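Local coordinates for protein cytochrome c-554 (Nitrosomonas europaea, PDB 1FT6) that carries electrons through covalently bound c-type hemes in ammonia oxidation, accepting them directly from hydroxylamine oxidoreductase in the periplasm, at residues 166-171 with 192-197. Numbering follows the deposited sequence.
Sequences FKFDEM and PKFKFH. With HEC (heme c), chain F.
A salt bridge between Lys-195 NZ and Asp-169 OD1, 2.6 Å long, spans the solvent side of this contact. The ammonium reaches the oxygen from above the carboxylate plane, about 35° out of it. Lys-195 sets its CG between the backbone N and the carbonyl carbon (chi1 72°) and runs extended from there, its CG 3.6 Å above the plane of the Phe-196 ring, over its centre, and its CE at the edge of the Phe-168 ring. An alanine in place of Asp-169 would probably leave the ammonium of Lys-195 without this partner and its long chain freer to swing into solvent. Beside the ion pair, Phe-168 and Phe-194 approach from opposite directions. Phe-168 CZ lies 3.8 Å from Phe-194 CE2, which sits in the plane of the Phe-168 ring at its edge. The short helix 168-171, with Lys-167 at its N-cap, thus packs against a type I turn, Phe-194 to His-197, that leads into helix 197-202, in a multiheme cytochrome of mostly loop and short helices. Phe-168 packs on Cys-134, a covalent attachment point of heme #4, and lies about 4 Å (nearest atoms) from a second heme c, while Phe-194 CD1 touches propionate carbon CBD of the heme c of chain F at 3.6 Å. His-197 ND1 donates a nearly straight hydrogen bond (166°) to O1D of that propionate, 2.7 Å away, the oxygen lying in the imidazole plane.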
loop_
_atom_site.group_PDB
_atom_site.type_symbol
_atom_site.label_atom_id
_atom_site.label_comp_id
_atom_site.label_asym_id
_atom_site.label_seq_id
_atom_site.Cartn_x
_atom_site.Cartn_y
_atom_site.Cartn_z
ATOM N N PHE A 166 -9.379 9.131 9.557
ATOM C CA PHE A 166 -8.834 7.788 9.352
ATOM C C PHE A 166 -8.674 6.986 10.628
ATOM O O PHE A 166 -8.004 7.441 11.533
ATOM C CB PHE A 166 -7.442 7.898 8.709
ATOM C CG PHE A 166 -6.835 6.584 8.344
ATOM C CD1 PHE A 166 -7.064 6.028 7.097
ATOM C CD2 PHE A 166 -6.021 5.911 9.262
ATOM C CE1 PHE A 166 -6.465 4.797 6.762
ATOM C CE2 PHE A 166 -5.424 4.683 8.950
ATOM C CZ PHE A 166 -5.646 4.138 7.702
ATOM N N LYS A 167 -9.284 5.802 10.691
ATOM C CA LYS A 167 -9.137 4.912 11.823
ATOM C C LYS A 167 -8.686 3.572 11.213
ATOM O O LYS A 167 -9.428 2.972 10.468
ATOM C CB LYS A 167 -10.467 4.729 12.548
ATOM C CG LYS A 167 -10.276 4.059 13.900
ATOM C CD LYS A 167 -9.163 4.747 14.710
ATOM C CE LYS A 167 -9.492 6.221 14.992
ATOM N NZ LYS A 167 -9.293 6.592 16.435
ATOM N N PHE A 168 -7.475 3.125 11.533
ATOM C CA PHE A 168 -6.929 1.897 10.922
ATOM C C PHE A 168 -7.835 0.671 10.992
ATOM O O PHE A 168 -8.092 0.022 9.980
ATOM C CB PHE A 168 -5.559 1.540 11.540
ATOM C CG PHE A 168 -4.985 0.249 11.010
ATOM C CD1 PHE A 168 -4.480 0.185 9.712
ATOM C CD2 PHE A 168 -5.041 -0.920 11.763
ATOM C CE1 PHE A 168 -4.051 -1.015 9.170
ATOM C CE2 PHE A 168 -4.607 -2.132 11.216
ATOM C CZ PHE A 168 -4.116 -2.170 9.918
ATOM N N ASP A 169 -8.337 0.363 12.183
ATOM C CA ASP A 169 -9.152 -0.848 12.323
ATOM C C ASP A 169 -10.405 -0.820 11.477
ATOM O O ASP A 169 -10.957 -1.873 11.182
ATOM C CB ASP A 169 -9.509 -1.110 13.799
ATOM C CG ASP A 169 -8.281 -1.326 14.682
ATOM O OD1 ASP A 169 -7.212 -1.718 14.171
ATOM O OD2 ASP A 169 -8.388 -1.107 15.910
ATOM N N GLU A 170 -10.868 0.375 11.095
ATOM C CA GLU A 170 -12.057 0.491 10.261
ATOM C C GLU A 170 -11.688 0.528 8.788
ATOM O O GLU A 170 -12.242 -0.216 7.985
ATOM C CB GLU A 170 -12.836 1.772 10.575
ATOM C CG GLU A 170 -13.038 2.034 12.056
ATOM C CD GLU A 170 -13.893 0.959 12.717
ATOM O OE1 GLU A 170 -14.794 0.416 12.034
ATOM O OE2 GLU A 170 -13.666 0.656 13.914
ATOM N N MET A 171 -10.735 1.395 8.428
ATOM C CA MET A 171 -10.369 1.541 7.029
ATOM C C MET A 171 -9.729 0.316 6.408
ATOM O O MET A 171 -9.902 0.082 5.208
ATOM C CB MET A 171 -9.396 2.702 6.831
ATOM C CG MET A 171 -9.795 4.003 7.474
ATOM S SD MET A 171 -10.931 4.861 6.379
ATOM C CE MET A 171 -12.443 4.112 7.065
ATOM N N PRO A 192 4.945 -13.187 12.768
ATOM C CA PRO A 192 3.823 -12.287 13.058
ATOM C C PRO A 192 2.763 -12.477 11.972
ATOM O O PRO A 192 3.079 -12.549 10.774
ATOM C CB PRO A 192 4.452 -10.895 12.993
ATOM C CG PRO A 192 5.509 -11.053 11.928
ATOM C CD PRO A 192 6.061 -12.471 12.117
ATOM N N LYS A 193 1.513 -12.566 12.411
ATOM C CA LYS A 193 0.375 -12.744 11.514
ATOM C C LYS A 193 -0.533 -11.551 11.768
ATOM O O LYS A 193 -0.800 -11.199 12.919
ATOM C CB LYS A 193 -0.376 -14.035 11.856
ATOM C CG LYS A 193 -1.445 -14.429 10.858
ATOM C CD LYS A 193 -2.039 -15.788 11.219
ATOM C CE LYS A 193 -2.705 -15.717 12.578
ATOM N NZ LYS A 193 -3.454 -16.970 12.879
ATOM N N PHE A 194 -1.000 -10.940 10.689
ATOM C CA PHE A 194 -1.884 -9.785 10.757
ATOM C C PHE A 194 -3.082 -10.140 11.628
ATOM O O PHE A 194 -3.629 -11.217 11.502
ATOM C CB PHE A 194 -2.373 -9.429 9.341
ATOM C CG PHE A 194 -3.259 -8.186 9.291
ATOM C CD1 PHE A 194 -4.365 -8.147 8.432
ATOM C CD2 PHE A 194 -2.988 -7.083 10.122
ATOM C CE1 PHE A 194 -5.196 -7.044 8.382
ATOM C CE2 PHE A 194 -3.825 -5.950 10.098
ATOM C CZ PHE A 194 -4.934 -5.928 9.219
ATOM N N LYS A 195 -3.498 -9.234 12.498
ATOM C CA LYS A 195 -4.620 -9.494 13.390
ATOM C C LYS A 195 -5.950 -9.859 12.771
ATOM O O LYS A 195 -6.764 -10.525 13.447
ATOM C CB LYS A 195 -4.824 -8.324 14.362
ATOM C CG LYS A 195 -5.399 -7.036 13.766
ATOM C CD LYS A 195 -5.184 -5.879 14.750
ATOM C CE LYS A 195 -5.857 -4.565 14.302
ATOM N NZ LYS A 195 -5.800 -3.530 15.395
ATOM N N PHE A 196 -6.194 -9.457 11.521
ATOM C CA PHE A 196 -7.437 -9.779 10.821
ATOM C C PHE A 196 -7.216 -10.812 9.718
ATOM O O PHE A 196 -8.070 -10.995 8.883
ATOM C CB PHE A 196 -8.033 -8.510 10.167
ATOM C CG PHE A 196 -8.336 -7.413 11.148
ATOM C CD1 PHE A 196 -8.140 -6.077 10.806
ATOM C CD2 PHE A 196 -8.822 -7.724 12.431
ATOM C CE1 PHE A 196 -8.415 -5.074 11.712
ATOM C CE2 PHE A 196 -9.103 -6.716 13.365
ATOM C CZ PHE A 196 -8.895 -5.386 12.999
ATOM N N HIS A 197 -6.047 -11.443 9.687
ATOM C CA HIS A 197 -5.749 -12.430 8.642
ATOM C C HIS A 197 -6.754 -13.586 8.589
ATOM O O HIS A 197 -7.284 -13.922 7.529
ATOM C CB HIS A 197 -4.331 -13.026 8.867
ATOM C CG HIS A 197 -3.964 -14.105 7.890
ATOM N ND1 HIS A 197 -3.345 -13.846 6.684
ATOM C CD2 HIS A 197 -4.144 -15.451 7.939
ATOM C CE1 HIS A 197 -3.166 -14.982 6.031
ATOM N NE2 HIS A 197 -3.646 -15.973 6.772
HETATM FE FE HEC F . -2.369 -6.786 -0.423
HETATM C CHA HEC F . -3.305 -9.271 1.651
HETATM C CHB HEC F . -1.245 -9.126 -2.705
HETATM C CHC HEC F . -1.646 -4.285 -2.626
HETATM C CHD HEC F . -3.147 -4.477 1.952
HETATM N NA HEC F . -2.302 -8.804 -0.493
HETATM C C1A HEC F . -2.740 -9.654 0.442
HETATM C C2A HEC F . -2.510 -11.051 0.046
HETATM C C3A HEC F . -1.874 -11.003 -1.198
HETATM C C4A HEC F . -1.770 -9.595 -1.523
HETATM C CMA HEC F . -1.371 -12.117 -2.118
HETATM C CAA HEC F . -2.916 -12.306 0.918
HETATM C CBA HEC F . -4.195 -12.968 0.372
HETATM C CGA HEC F . -5.410 -12.032 0.258
HETATM O O1A HEC F . -5.768 -11.457 1.280
HETATM O O2A HEC F . -5.959 -11.877 -0.864
HETATM N NB HEC F . -1.593 -6.714 -2.222
HETATM C C1B HEC F . -1.151 -7.760 -3.071
HETATM C C2B HEC F . -0.667 -7.287 -4.344
HETATM C C3B HEC F . -0.783 -5.930 -4.337
HETATM C C4B HEC F . -1.377 -5.585 -3.042
HETATM C CMB HEC F . -0.151 -8.131 -5.552
HETATM C CAB HEC F . -0.411 -4.905 -5.427
HETATM C CBB HEC F . -1.244 -5.000 -6.738
HETATM N NC HEC F . -2.428 -4.784 -0.352
HETATM C C1C HEC F . -2.100 -3.924 -1.353
HETATM C C2C HEC F . -2.210 -2.552 -0.930
HETATM C C3C HEC F . -2.528 -2.590 0.381
HETATM C C4C HEC F . -2.711 -4.011 0.719
HETATM C CMC HEC F . -1.933 -1.290 -1.822
HETATM C CAC HEC F . -2.651 -1.389 1.374
HETATM C CBC HEC F . -3.696 -0.366 0.943
HETATM N ND HEC F . -3.154 -6.847 1.342
HETATM C C1D HEC F . -3.376 -5.826 2.251
HETATM C C2D HEC F . -3.854 -6.311 3.527
HETATM C C3D HEC F . -3.924 -7.664 3.397
HETATM C C4D HEC F . -3.486 -7.966 2.091
HETATM C CMD HEC F . -4.157 -5.429 4.753
HETATM C CAD HEC F . -4.235 -8.672 4.527
HETATM C CBD HEC F . -3.054 -9.289 5.246
HETATM C CGD HEC F . -3.337 -10.711 5.798
HETATM O O1D HEC F . -2.360 -11.395 6.119
HETATM O O2D HEC F . -4.535 -11.114 5.915
#